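Protein tudor (Drosophila melanogaster, PDB 3NTK) acts in germ cell formation, probably within the piRNA pathway with the Piwi proteins Aubergine and AGO3, and uses its last extended Tudor domain for methylarginine-dependent recognition of Aubergine. Local coordinates at residues Val55-Glu60 / Thr91-Gln96; Thr137-Ile142 / Tyr157-Ile162; Ser46-Gly51 / Ala67-Val72. All coordinates share one frame; numbering follows the deposited sequence.

Contact 1 of 3, residues Val55-Glu60 / Thr91-Gln96; sequences VAQFPE and TQQFRQ
The hydroxyl of Thr91 is held from two sides of the contact. OG1 donates to Gln57 O at 2.8 Å, lying in the plane of that carbonyl. It also accepts from Gln93 N at 3.2 Å, two residues on, which makes an ST turn. OG1 is anti to its own N (chi1 -177°) and lies beside the carbonyl carbon, between Gln57 O and Gln93 N. Pro59 CG lies over the same threonine, crossing its side chain at about a right angle.

Further along, the two strands run antiparallel and the backbones take over. Gln57 N donates to Gln93 O at 3.1 Å. Val55 and Arg95 form a hydrogen-bonded pair. Arg95 N gives a nearly straight bond to Val55 O at 2.7 Å. Val55 N returns one to Arg95 O at 2.9 Å. Ala56 and Phe94, the next pair along, form a non-hydrogen-bonded pair.

The two faces differ. Ala56 CB touches Phe94 CD2 at 4.0 Å, approaching the ring obliquely, and Thr91 CG2 borders the same methyl. Phe82 and Val80 of strand 78-82 add to this apolar side. Val55 and Arg95 lie on the other face, where Phe64 touches both. The arginine chain is extended and its NH1 bonds to Glu39 O. Gln57 and Gln93 run side by side and point the same way, with amide planes 68° apart. Across the contact Gln57 OE1 meets carbon, Gln93 CG at 3.5 Å, while its NE2 bonds to Glu62 O.

Strands 53-58 and 87-95 are the first and last of a four-stranded antiparallel sheet. Their pairing closes the sheet on itself, as in the SH3-like barrel of Tudor domains.

Contact 2 of 3, residues Thr137-Ile142 / Tyr157-Ile162; sequences TFQVEI and YQSKNI
The Phe138 ring has Tyr157 over one face and Ile162 at its edge. Tyr157 CD1 sits above the rim of the phenylalanine, 3.5 Å from Phe138 CE2. The two rings are neither stacked nor edge-to-face: their planes are 36° apart and their centroids 5.0 Å. Ile162 CD1 comes near the plane of the Phe138 ring, 4.4 Å from CE2. Tyr157 has Gln158 CG over one of its own faces, and its OH bonds to Glu136.

Beside the rings, Gln139 reaches across to the turn. Its chain bends at the second torsion (chi2 75°), which brings the amide over the type I' turn of Tyr157-Lys160. Gln139 OE1 accepts from Ser159 N at 2.8 Å, with the donor above the carbonyl plane and the bond bent to 148° at the hydrogen. Gln139 NE2 donates to a water 2.9 Å away, and also bonds to Asn5 OD1. The same water accepts from Gln158 N, so it bridges both segments. With an alanine in place of Gln139, Ser159 N would probably lose this acceptor, and the water and Asn5 OD1 a donor.

Tyr157 N to Lys160 O and Lys160 N to Tyr157 O close the turn itself. Phe138 and Ile162 both pack on helix 120-131, and Phe129 of that helix meets the Tyr157 ring edge-to-face. Strand 137-145 lies between strands 4-11 and 151-157, in the sheet of the OB-fold part of the extended domain.

Contact 3 of 3, residues Ser46-Gly51 / Ala67-Val72; sequences SDLKEG and AQIRKV
Ile69 CG1 is anti to the carbonyl carbon and CD1 extends on from it (chi2 180°), which carries CD1 to Leu48 CD2, 3.5 Å away, where the two side chains cross at about a right angle. Gln68 CG is anti to the backbone N (chi1 177°) and the chain stays extended, which takes NE2 to Gly51 O for a weak bond of 3.3 Å.

The firm polar link is Gly51 N to Ile69 O, at 2.8 Å and almost straight (172°). Ala52 also makes a backbone bond with Ile69. Gly51 has a positive phi, where a side chain would collide with the carbonyl O of Glu50, so glycine fits here. Ile69 CB and CG2 pack on Lys49 O, and Val72 CG2 lies against Leu48 O and Lys49 CA. Leu48 also touches Cys78 and Phe94, so the loop packs against three strands.

Strand 63-72 has a classic beta bulge at Arg70 and Lys71, opposite Glu79. Glu50 OE2 stands 2.9 Å from Arg70 O, with two acceptors facing each other. If the carboxylate is charged, this approach is likely to be unfavourable. The contact therefore appears to rest on one strong backbone bond, a weak amide bond and apolar packing.

Contacts 1 and 3 belong to the same Tudor sheet and have centres about 11 Å apart. They touch through Ala56 and Ala67, and through Phe94 and Leu48. Contact 1 is partly buried and joins the first and last strands of the sheet by regular backbone pairing. Contact 3 lies at the surface and lays an irregular loop on strand 63-72, with fewer backbone bonds. Contact 2 is about 34 Å from contact 1, between centres, on the opposite side of the chain's centre. It belongs to the OB-fold sheet. It is also partly buried, but relies on aromatic packing, a side-chain amide and a water in place of direct strand pairing.

Contact 1 of 3, residues Val55-Glu60 / Thr91-Gln96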
ATOM      1  N   VAL A  55       5.146 -15.201   0.618  1.00 24.01           N
ATOM      2  CA  VAL A  55       4.016 -15.082  -0.285  1.00 23.55           C
ATOM      3  C   VAL A  55       2.862 -15.559   0.580  1.00 23.30           C
ATOM      4  O   VAL A  55       2.921 -16.649   1.144  1.00 25.71           O
ATOM      5  CB  VAL A  55       4.173 -16.007  -1.511  1.00 24.99           C
ATOM      6  CG1 VAL A  55       2.925 -15.950  -2.374  1.00 28.56           C
ATOM      7  CG2 VAL A  55       5.387 -15.581  -2.325  1.00 29.04           C
ATOM      8  N   ALA A  56       1.825 -14.739   0.707  1.00 22.70           N
ATOM      9  CA  ALA A  56       0.688 -15.092   1.538  1.00 21.71           C
ATOM     10  C   ALA A  56      -0.629 -14.867   0.809  1.00 22.64           C
ATOM     11  O   ALA A  56      -0.741 -13.995  -0.051  1.00 21.51           O
ATOM     12  CB  ALA A  56       0.722 -14.279   2.832  1.00 23.30           C
ATOM     13  N   GLN A  57      -1.633 -15.658   1.163  1.00 23.94           N
ATOM     14  CA  GLN A  57      -2.927 -15.532   0.519  1.00 24.88           C
ATOM     15  C   GLN A  57      -3.846 -14.590   1.286  1.00 24.16           C
ATOM     16  O   GLN A  57      -3.982 -14.689   2.501  1.00 25.16           O
ATOM     17  CB  GLN A  57      -3.583 -16.909   0.394  1.00 25.64           C
ATOM     18  CG  GLN A  57      -4.913 -16.883  -0.327  1.00 28.19           C
ATOM     19  CD  GLN A  57      -5.505 -18.269  -0.489  1.00 30.81           C
ATOM     20  OE1 GLN A  57      -5.714 -18.986   0.491  1.00 30.48           O
ATOM     21  NE2 GLN A  57      -5.772 -18.654  -1.729  1.00 30.59           N
ATOM     22  N   PHE A  58      -4.458 -13.664   0.560  1.00 25.69           N
ATOM     23  CA  PHE A  58      -5.400 -12.711   1.138  1.00 27.91           C
ATOM     24  C   PHE A  58      -6.743 -13.440   1.106  1.00 29.63           C
ATOM     25  O   PHE A  58      -7.312 -13.645   0.038  1.00 29.14           O
ATOM     26  CB  PHE A  58      -5.445 -11.449   0.269  1.00 27.28           C
ATOM     27  CG  PHE A  58      -6.364 -10.373   0.786  1.00 27.66           C
ATOM     28  CD1 PHE A  58      -6.631 -10.248   2.144  1.00 30.56           C
ATOM     29  CD2 PHE A  58      -6.911  -9.443  -0.090  1.00 30.60           C
ATOM     30  CE1 PHE A  58      -7.432  -9.204   2.625  1.00 32.42           C
ATOM     31  CE2 PHE A  58      -7.713  -8.394   0.379  1.00 30.21           C
ATOM     32  CZ  PHE A  58      -7.970  -8.276   1.736  1.00 31.40           C
ATOM     33  N   PRO A  59      -7.255 -13.848   2.278  1.00 32.02           N
ATOM     34  CA  PRO A  59      -8.528 -14.569   2.421  1.00 34.83           C
ATOM     35  C   PRO A  59      -9.723 -13.965   1.694  1.00 37.99           C
ATOM     36  O   PRO A  59     -10.580 -14.685   1.185  1.00 38.71           O
ATOM     37  CB  PRO A  59      -8.741 -14.594   3.932  1.00 33.60           C
ATOM     38  CG  PRO A  59      -7.341 -14.623   4.462  1.00 33.01           C
ATOM     39  CD  PRO A  59      -6.665 -13.585   3.601  1.00 32.86           C
ATOM     40  N   GLU A  60      -9.777 -12.640   1.654  1.00 40.76           N
ATOM     41  CA  GLU A  60     -10.878 -11.933   1.014  1.00 44.56           C
ATOM     42  C   GLU A  60     -10.844 -12.037  -0.507  1.00 45.03           C
ATOM     43  O   GLU A  60     -11.885 -12.006  -1.170  1.00 46.45           O
ATOM     44  CB  GLU A  60     -10.832 -10.462   1.426  1.00 45.73           C
ATOM     45  CG  GLU A  60     -12.013  -9.637   0.969  1.00 49.96           C
ATOM     46  CD  GLU A  60     -11.829  -8.167   1.284  1.00 51.75           C
ATOM     47  OE1 GLU A  60     -11.629  -7.835   2.471  1.00 53.61           O
ATOM     48  OE2 GLU A  60     -11.880  -7.348   0.342  1.00 54.23           O
ATOM     49  N   THR A  91      -3.969 -14.371   7.936  1.00 28.86           N
ATOM     50  CA  THR A  91      -4.030 -15.498   7.013  1.00 30.72           C
ATOM     51  C   THR A  91      -3.319 -16.722   7.577  1.00 29.16           C
ATOM     52  O   THR A  91      -2.599 -16.628   8.564  1.00 28.76           O
ATOM     53  CB  THR A  91      -3.398 -15.130   5.650  1.00 32.53           C
ATOM     54  OG1 THR A  91      -3.529 -16.234   4.745  1.00 33.41           O
ATOM     55  CG2 THR A  91      -1.924 -14.788   5.817  1.00 32.75           C
ATOM     56  N   GLN A  92      -3.540 -17.874   6.952  1.00 30.27           N
ATOM     57  CA  GLN A  92      -2.918 -19.122   7.384  1.00 30.87           C
ATOM     58  C   GLN A  92      -2.140 -19.757   6.241  1.00 29.06           C
ATOM     59  O   GLN A  92      -1.465 -20.765   6.433  1.00 31.41           O
ATOM     60  CB  GLN A  92      -3.980 -20.124   7.849  1.00 33.64           C
ATOM     61  CG  GLN A  92      -4.767 -19.711   9.073  1.00 38.80           C
ATOM     62  CD  GLN A  92      -5.736 -20.791   9.516  1.00 40.66           C
ATOM     63  OE1 GLN A  92      -6.610 -21.203   8.754  1.00 41.99           O
ATOM     64  NE2 GLN A  92      -5.581 -21.258  10.750  1.00 42.30           N
ATOM     65  N   GLN A  93      -2.234 -19.168   5.054  1.00 27.03           N
ATOM     66  CA  GLN A  93      -1.562 -19.724   3.887  1.00 26.28           C
ATOM     67  C   GLN A  93      -0.312 -18.948   3.493  1.00 25.34           C
ATOM     68  O   GLN A  93      -0.398 -17.800   3.050  1.00 25.54           O
ATOM     69  CB  GLN A  93      -2.540 -19.772   2.708  1.00 28.12           C
ATOM     70  CG  GLN A  93      -3.837 -20.526   3.008  1.00 31.66           C
ATOM     71  CD  GLN A  93      -3.592 -21.940   3.524  1.00 35.53           C
ATOM     72  OE1 GLN A  93      -2.686 -22.633   3.062  1.00 35.48           O
ATOM     73  NE2 GLN A  93      -4.413 -22.376   4.478  1.00 37.46           N
ATOM     74  N   PHE A  94       0.845 -19.583   3.651  1.00 24.19           N
ATOM     75  CA  PHE A  94       2.112 -18.946   3.319  1.00 24.51           C
ATOM     76  C   PHE A  94       2.963 -19.836   2.437  1.00 24.40           C
ATOM     77  O   PHE A  94       3.056 -21.053   2.655  1.00 23.39           O
ATOM     78  CB  PHE A  94       2.917 -18.634   4.583  1.00 25.62           C
ATOM     79  CG  PHE A  94       2.108 -18.014   5.679  1.00 26.35           C
ATOM     80  CD1 PHE A  94       1.441 -18.810   6.603  1.00 29.23           C
ATOM     81  CD2 PHE A  94       2.001 -16.636   5.783  1.00 28.75           C
ATOM     82  CE1 PHE A  94       0.675 -18.240   7.617  1.00 28.27           C
ATOM     83  CE2 PHE A  94       1.236 -16.053   6.794  1.00 30.26           C
ATOM     84  CZ  PHE A  94       0.573 -16.860   7.713  1.00 30.61           C
ATOM     85  N   ARG A  95       3.590 -19.224   1.439  1.00 19.83           N
ATOM     86  CA  ARG A  95       4.471 -19.958   0.554  1.00 20.88           C
ATOM     87  C   ARG A  95       5.782 -19.196   0.474  1.00 20.78           C
ATOM     88  O   ARG A  95       5.835 -17.997   0.758  1.00 22.19           O
ATOM     89  CB  ARG A  95       3.826 -20.120  -0.820  1.00 21.23           C
ATOM     90  CG  ARG A  95       2.510 -20.894  -0.718  1.00 20.79           C
ATOM     91  CD  ARG A  95       1.902 -21.216  -2.054  1.00 22.41           C
ATOM     92  NE  ARG A  95       0.632 -21.915  -1.871  1.00 24.05           N
ATOM     93  CZ  ARG A  95      -0.179 -22.271  -2.858  1.00 24.06           C
ATOM     94  NH1 ARG A  95       0.145 -22.001  -4.116  1.00 22.38           N
ATOM     95  NH2 ARG A  95      -1.329 -22.877  -2.583  1.00 25.74           N
ATOM     96  N   GLN A  96       6.841 -19.890   0.095  1.00 22.33           N
ATOM     97  CA  GLN A  96       8.143 -19.255   0.017  1.00 24.68           C
ATOM     98  C   GLN A  96       8.286 -18.289  -1.154  1.00 23.02           C
ATOM     99  O   GLN A  96       7.839 -18.560  -2.264  1.00 23.16           O
ATOM    100  CB  GLN A  96       9.229 -20.325  -0.029  1.00 29.89           C
ATOM    101  CG  GLN A  96       9.362 -21.041   1.304  1.00 35.96           C
ATOM    102  CD  GLN A  96      10.569 -21.943   1.371  1.00 39.56           C
ATOM    103  OE1 GLN A  96      11.648 -21.588   0.890  1.00 41.73           O
ATOM    104  NE2 GLN A  96      10.404 -23.111   1.987  1.00 37.66           N
TER

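Contact 2 of 3, residues Thr137-Ile142 / Tyr157-Ile162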
ATOM      1  N   THR A 137      -7.269   8.639 -10.066  1.00 32.02           N
ATOM      2  CA  THR A 137      -5.897   9.109  -9.959  1.00 31.60           C
ATOM      3  C   THR A 137      -5.792  10.412  -9.175  1.00 29.61           C
ATOM      4  O   THR A 137      -6.599  11.322  -9.350  1.00 30.19           O
ATOM      5  CB  THR A 137      -5.286   9.328 -11.364  1.00 32.77           C
ATOM      6  OG1 THR A 137      -5.171   8.066 -12.033  1.00 36.08           O
ATOM      7  CG2 THR A 137      -3.909   9.970 -11.261  1.00 32.81           C
ATOM      8  N   PHE A 138      -4.795  10.478  -8.300  1.00 27.89           N
ATOM      9  CA  PHE A 138      -4.512  11.662  -7.495  1.00 25.73           C
ATOM     10  C   PHE A 138      -3.054  11.974  -7.783  1.00 24.58           C
ATOM     11  O   PHE A 138      -2.380  11.202  -8.459  1.00 25.49           O
ATOM     12  CB  PHE A 138      -4.649  11.368  -5.994  1.00 25.62           C
ATOM     13  CG  PHE A 138      -6.067  11.235  -5.520  1.00 24.42           C
ATOM     14  CD1 PHE A 138      -6.766  10.051  -5.696  1.00 26.01           C
ATOM     15  CD2 PHE A 138      -6.708  12.308  -4.912  1.00 24.74           C
ATOM     16  CE1 PHE A 138      -8.092   9.936  -5.273  1.00 26.90           C
ATOM     17  CE2 PHE A 138      -8.031  12.204  -4.487  1.00 26.02           C
ATOM     18  CZ  PHE A 138      -8.722  11.019  -4.668  1.00 26.76           C
ATOM     19  N   GLN A 139      -2.567  13.105  -7.293  1.00 24.75           N
ATOM     20  CA  GLN A 139      -1.157  13.429  -7.468  1.00 24.39           C
ATOM     21  C   GLN A 139      -0.602  13.763  -6.096  1.00 25.80           C
ATOM     22  O   GLN A 139      -1.326  14.244  -5.222  1.00 24.64           O
ATOM     23  CB  GLN A 139      -0.942  14.629  -8.392  1.00 24.09           C
ATOM     24  CG  GLN A 139      -1.401  14.423  -9.822  1.00 24.67           C
ATOM     25  CD  GLN A 139      -2.900  14.471  -9.937  1.00 27.25           C
ATOM     26  OE1 GLN A 139      -3.537  15.423  -9.471  1.00 30.42           O
ATOM     27  NE2 GLN A 139      -3.482  13.450 -10.558  1.00 28.35           N
ATOM     28  N   VAL A 140       0.677  13.482  -5.899  1.00 27.19           N
ATOM     29  CA  VAL A 140       1.322  13.794  -4.634  1.00 26.64           C
ATOM     30  C   VAL A 140       2.633  14.500  -4.901  1.00 27.23           C
ATOM     31  O   VAL A 140       3.336  14.185  -5.864  1.00 27.09           O
ATOM     32  CB  VAL A 140       1.625  12.528  -3.786  1.00 28.09           C
ATOM     33  CG1 VAL A 140       0.333  11.919  -3.267  1.00 28.38           C
ATOM     34  CG2 VAL A 140       2.412  11.513  -4.614  1.00 28.90           C
ATOM     35  N   GLU A 141       2.940  15.485  -4.064  1.00 26.54           N
ATOM     36  CA  GLU A 141       4.203  16.193  -4.156  1.00 28.11           C
ATOM     37  C   GLU A 141       4.948  15.605  -2.967  1.00 27.39           C
ATOM     38  O   GLU A 141       4.473  15.699  -1.839  1.00 24.61           O
ATOM     39  CB  GLU A 141       4.019  17.700  -3.953  1.00 29.69           C
ATOM     40  CG  GLU A 141       5.257  18.521  -4.310  1.00 34.86           C
ATOM     41  CD  GLU A 141       5.253  19.916  -3.697  1.00 37.57           C
ATOM     42  OE1 GLU A 141       4.159  20.494  -3.517  1.00 39.81           O
ATOM     43  OE2 GLU A 141       6.351  20.441  -3.409  1.00 39.64           O
ATOM     44  N   ILE A 142       6.089  14.967  -3.213  1.00 27.06           N
ATOM     45  CA  ILE A 142       6.855  14.373  -2.122  1.00 28.97           C
ATOM     46  C   ILE A 142       7.791  15.409  -1.512  1.00 30.79           C
ATOM     47  O   ILE A 142       8.749  15.853  -2.148  1.00 29.77           O
ATOM     48  CB  ILE A 142       7.671  13.156  -2.604  1.00 31.04           C
ATOM     49  CG1 ILE A 142       6.738  12.141  -3.264  1.00 31.11           C
ATOM     50  CG2 ILE A 142       8.384  12.497  -1.423  1.00 30.05           C
ATOM     51  CD1 ILE A 142       7.447  10.908  -3.795  1.00 33.44           C
ATOM     52  N   TYR A 157      -5.719  16.743  -6.534  1.00 25.14           N
ATOM     53  CA  TYR A 157      -6.742  16.014  -7.266  1.00 26.79           C
ATOM     54  C   TYR A 157      -7.004  16.838  -8.522  1.00 29.22           C
ATOM     55  O   TYR A 157      -7.354  18.013  -8.437  1.00 28.17           O
ATOM     56  CB  TYR A 157      -8.007  15.883  -6.423  1.00 27.55           C
ATOM     57  CG  TYR A 157      -9.093  15.083  -7.093  1.00 31.31           C
ATOM     58  CD1 TYR A 157      -8.871  13.768  -7.505  1.00 33.06           C
ATOM     59  CD2 TYR A 157     -10.348  15.643  -7.321  1.00 34.60           C
ATOM     60  CE1 TYR A 157      -9.876  13.031  -8.129  1.00 36.84           C
ATOM     61  CE2 TYR A 157     -11.355  14.920  -7.938  1.00 36.44           C
ATOM     62  CZ  TYR A 157     -11.115  13.620  -8.339  1.00 37.09           C
ATOM     63  OH  TYR A 157     -12.121  12.918  -8.948  1.00 39.40           O
ATOM     64  N   GLN A 158      -6.816  16.219  -9.684  1.00 32.40           N
ATOM     65  CA  GLN A 158      -6.972  16.917 -10.953  1.00 34.80           C
ATOM     66  C   GLN A 158      -5.930  18.036 -10.974  1.00 35.13           C
ATOM     67  O   GLN A 158      -6.158  19.120 -11.506  1.00 35.54           O
ATOM     68  CB  GLN A 158      -8.384  17.483 -11.093  1.00 36.96           C
ATOM     69  CG  GLN A 158      -9.449  16.411 -11.266  1.00 40.70           C
ATOM     70  CD  GLN A 158     -10.816  16.993 -11.555  1.00 43.72           C
ATOM     71  OE1 GLN A 158     -10.962  17.851 -12.426  1.00 46.63           O
ATOM     72  NE2 GLN A 158     -11.829  16.521 -10.836  1.00 45.17           N
ATOM     73  N   SER A 159      -4.781  17.747 -10.369  1.00 35.94           N
ATOM     74  CA  SER A 159      -3.658  18.678 -10.293  1.00 36.33           C
ATOM     75  C   SER A 159      -3.919  19.953  -9.490  1.00 35.96           C
ATOM     76  O   SER A 159      -3.203  20.943  -9.644  1.00 36.81           O
ATOM     77  CB  SER A 159      -3.180  19.038 -11.704  1.00 38.59           C
ATOM     78  OG  SER A 159      -2.664  17.889 -12.357  1.00 40.70           O
ATOM     79  N   LYS A 160      -4.936  19.925  -8.635  1.00 34.66           N
ATOM     80  CA  LYS A 160      -5.257  21.072  -7.785  1.00 33.63           C
ATOM     81  C   LYS A 160      -5.133  20.649  -6.321  1.00 32.11           C
ATOM     82  O   LYS A 160      -5.436  19.505  -5.978  1.00 28.24           O
ATOM     83  CB  LYS A 160      -6.685  21.555  -8.048  1.00 35.98           C
ATOM     84  CG  LYS A 160      -6.948  21.993  -9.478  1.00 39.57           C
ATOM     85  CD  LYS A 160      -6.083  23.179  -9.861  1.00 42.85           C
ATOM     86  CE  LYS A 160      -6.213  23.489 -11.345  1.00 45.64           C
ATOM     87  NZ  LYS A 160      -5.765  22.332 -12.173  1.00 47.96           N
ATOM     88  N   ASN A 161      -4.681  21.562  -5.462  1.00 31.52           N
ATOM     89  CA  ASN A 161      -4.552  21.246  -4.039  1.00 31.98           C
ATOM     90  C   ASN A 161      -5.873  20.650  -3.566  1.00 31.50           C
ATOM     91  O   ASN A 161      -6.940  21.217  -3.811  1.00 29.91           O
ATOM     92  CB  ASN A 161      -4.220  22.502  -3.234  1.00 36.23           C
ATOM     93  CG  ASN A 161      -2.741  22.837  -3.256  1.00 41.23           C
ATOM     94  OD1 ASN A 161      -1.915  22.082  -2.741  1.00 44.73           O
ATOM     95  ND2 ASN A 161      -2.400  23.975  -3.850  1.00 44.36           N
ATOM     96  N   ILE A 162      -5.796  19.502  -2.898  1.00 28.22           N
ATOM     97  CA  ILE A 162      -6.980  18.801  -2.420  1.00 29.27           C
ATOM     98  C   ILE A 162      -7.992  19.698  -1.699  1.00 30.36           C
ATOM     99  O   ILE A 162      -9.198  19.572  -1.913  1.00 29.59           O
ATOM    100  CB  ILE A 162      -6.578  17.614  -1.504  1.00 29.39           C
ATOM    101  CG1 ILE A 162      -7.805  16.762  -1.173  1.00 29.76           C
ATOM    102  CG2 ILE A 162      -5.911  18.127  -0.248  1.00 28.72           C
ATOM    103  CD1 ILE A 162      -8.398  16.055  -2.375  1.00 30.45           C
TER
HETATM  104  O   HOH W   1      -6.334  13.582 -10.481  1.00 37.18           O

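Contact 3 of 3, residues Ser46-Gly51 / Ala67-Val72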
ATOM      1  N   SER A  46       7.275 -22.045   6.425  1.00 37.39           N
ATOM      2  CA  SER A  46       6.959 -22.365   7.811  1.00 41.73           C
ATOM      3  C   SER A  46       7.761 -21.588   8.854  1.00 43.00           C
ATOM      4  O   SER A  46       7.505 -21.719  10.051  1.00 44.14           O
ATOM      5  CB  SER A  46       7.128 -23.869   8.044  1.00 43.37           C
ATOM      6  OG  SER A  46       8.424 -24.306   7.672  1.00 46.50           O
ATOM      7  N   ASP A  47       8.722 -20.782   8.408  1.00 43.16           N
ATOM      8  CA  ASP A  47       9.539 -19.987   9.326  1.00 44.89           C
ATOM      9  C   ASP A  47       8.788 -18.718   9.722  1.00 44.03           C
ATOM     10  O   ASP A  47       9.229 -17.607   9.427  1.00 43.44           O
ATOM     11  CB  ASP A  47      10.869 -19.608   8.663  1.00 47.31           C
ATOM     12  CG  ASP A  47      11.762 -18.780   9.575  1.00 50.49           C
ATOM     13  OD1 ASP A  47      12.144 -19.287  10.652  1.00 52.87           O
ATOM     14  OD2 ASP A  47      12.079 -17.623   9.218  1.00 51.79           O
ATOM     15  N   LEU A  48       7.654 -18.886  10.398  1.00 42.93           N
ATOM     16  CA  LEU A  48       6.843 -17.746  10.806  1.00 42.12           C
ATOM     17  C   LEU A  48       7.445 -16.953  11.956  1.00 41.98           C
ATOM     18  O   LEU A  48       7.513 -17.425  13.091  1.00 41.19           O
ATOM     19  CB  LEU A  48       5.430 -18.207  11.179  1.00 41.99           C
ATOM     20  CG  LEU A  48       4.685 -19.000  10.102  1.00 42.27           C
ATOM     21  CD1 LEU A  48       3.252 -19.261  10.562  1.00 42.79           C
ATOM     22  CD2 LEU A  48       4.692 -18.232   8.790  1.00 41.44           C
ATOM     23  N   LYS A  49       7.875 -15.735  11.645  1.00 41.00           N
ATOM     24  CA  LYS A  49       8.465 -14.839  12.629  1.00 40.72           C
ATOM     25  C   LYS A  49       8.220 -13.417  12.145  1.00 39.52           C
ATOM     26  O   LYS A  49       8.171 -13.170  10.941  1.00 38.14           O
ATOM     27  CB  LYS A  49       9.971 -15.093  12.745  1.00 42.53           C
ATOM     28  CG  LYS A  49      10.751 -14.737  11.489  1.00 45.01           C
ATOM     29  CD  LYS A  49      12.241 -14.976  11.666  1.00 49.23           C
ATOM     30  CE  LYS A  49      13.015 -14.600  10.407  1.00 50.87           C
ATOM     31  NZ  LYS A  49      14.482 -14.821  10.571  1.00 53.98           N
ATOM     32  N   GLU A  50       8.055 -12.485  13.075  1.00 39.21           N
ATOM     33  CA  GLU A  50       7.824 -11.097  12.699  1.00 38.98           C
ATOM     34  C   GLU A  50       8.953 -10.621  11.790  1.00 37.00           C
ATOM     35  O   GLU A  50      10.124 -10.921  12.029  1.00 37.19           O
ATOM     36  CB  GLU A  50       7.750 -10.206  13.943  1.00 41.84           C
ATOM     37  CG  GLU A  50       6.659 -10.593  14.936  1.00 46.42           C
ATOM     38  CD  GLU A  50       6.525  -9.594  16.076  1.00 50.13           C
ATOM     39  OE1 GLU A  50       7.557  -9.261  16.702  1.00 51.21           O
ATOM     40  OE2 GLU A  50       5.388  -9.146  16.350  1.00 51.66           O
ATOM     41  N   GLY A  51       8.594  -9.892  10.739  1.00 34.61           N
ATOM     42  CA  GLY A  51       9.592  -9.383   9.819  1.00 31.77           C
ATOM     43  C   GLY A  51       9.872 -10.273   8.620  1.00 29.97           C
ATOM     44  O   GLY A  51      10.406  -9.811   7.615  1.00 28.76           O
ATOM     45  N   ALA A  67       4.229 -10.626   1.041  1.00 21.12           N
ATOM     46  CA  ALA A  67       3.796 -10.190   2.352  1.00 21.53           C
ATOM     47  C   ALA A  67       4.889 -10.235   3.412  1.00 22.46           C
ATOM     48  O   ALA A  67       5.840 -11.018   3.322  1.00 22.90           O
ATOM     49  CB  ALA A  67       2.614 -11.046   2.800  1.00 24.24           C
ATOM     50  N   GLN A  68       4.748  -9.374   4.409  1.00 21.26           N
ATOM     51  CA  GLN A  68       5.679  -9.341   5.521  1.00 23.96           C
ATOM     52  C   GLN A  68       4.880  -9.654   6.775  1.00 22.97           C
ATOM     53  O   GLN A  68       3.843  -9.039   7.037  1.00 24.08           O
ATOM     54  CB  GLN A  68       6.347  -7.967   5.666  1.00 25.08           C
ATOM     55  CG  GLN A  68       7.266  -7.904   6.880  1.00 28.74           C
ATOM     56  CD  GLN A  68       8.041  -6.606   6.983  1.00 33.28           C
ATOM     57  OE1 GLN A  68       7.468  -5.521   6.911  1.00 37.92           O
ATOM     58  NE2 GLN A  68       9.353  -6.714   7.165  1.00 36.69           N
ATOM     59  N   ILE A  69       5.349 -10.626   7.542  1.00 25.79           N
ATOM     60  CA  ILE A  69       4.666 -11.006   8.768  1.00 26.91           C
ATOM     61  C   ILE A  69       4.828  -9.918   9.826  1.00 29.26           C
ATOM     62  O   ILE A  69       5.941  -9.468  10.106  1.00 28.19           O
ATOM     63  CB  ILE A  69       5.217 -12.337   9.295  1.00 27.31           C
ATOM     64  CG1 ILE A  69       4.959 -13.435   8.258  1.00 28.22           C
ATOM     65  CG2 ILE A  69       4.575 -12.673  10.641  1.00 27.54           C
ATOM     66  CD1 ILE A  69       5.469 -14.806   8.663  1.00 31.12           C
ATOM     67  N   ARG A  70       3.708  -9.495  10.402  1.00 30.66           N
ATOM     68  CA  ARG A  70       3.716  -8.456  11.424  1.00 33.52           C
ATOM     69  C   ARG A  70       3.517  -9.021  12.824  1.00 34.58           C
ATOM     70  O   ARG A  70       4.100  -8.523  13.790  1.00 34.45           O
ATOM     71  CB  ARG A  70       2.630  -7.422  11.121  1.00 35.09           C
ATOM     72  CG  ARG A  70       2.937  -6.552   9.913  1.00 39.49           C
ATOM     73  CD  ARG A  70       4.202  -5.735  10.154  1.00 42.46           C
ATOM     74  NE  ARG A  70       4.546  -4.878   9.024  1.00 46.07           N
ATOM     75  CZ  ARG A  70       3.802  -3.860   8.600  1.00 47.29           C
ATOM     76  NH1 ARG A  70       2.662  -3.566   9.212  1.00 48.55           N
ATOM     77  NH2 ARG A  70       4.202  -3.133   7.565  1.00 46.38           N
ATOM     78  N   LYS A  71       2.697 -10.060  12.926  1.00 34.87           N
ATOM     79  CA  LYS A  71       2.421 -10.702  14.208  1.00 35.80           C
ATOM     80  C   LYS A  71       2.140 -12.185  14.007  1.00 35.78           C
ATOM     81  O   LYS A  71       1.403 -12.560  13.098  1.00 34.31           O
ATOM     82  CB  LYS A  71       1.196 -10.074  14.875  1.00 38.41           C
ATOM     83  CG  LYS A  71       1.334  -8.615  15.261  1.00 42.76           C
ATOM     84  CD  LYS A  71       0.064  -8.124  15.945  1.00 46.81           C
ATOM     85  CE  LYS A  71      -0.228  -8.931  17.208  1.00 50.93           C
ATOM     86  NZ  LYS A  71      -1.519  -8.545  17.850  1.00 52.85           N
ATOM     87  N   VAL A  72       2.728 -13.023  14.855  1.00 35.01           N
ATOM     88  CA  VAL A  72       2.498 -14.459  14.778  1.00 36.41           C
ATOM     89  C   VAL A  72       1.414 -14.795  15.802  1.00 37.59           C
ATOM     90  O   VAL A  72       1.596 -14.589  17.002  1.00 36.44           O
ATOM     91  CB  VAL A  72       3.775 -15.259  15.103  1.00 36.11           C
ATOM     92  CG1 VAL A  72       3.463 -16.750  15.124  1.00 37.05           C
ATOM     93  CG2 VAL A  72       4.855 -14.960  14.066  1.00 34.99           C
TER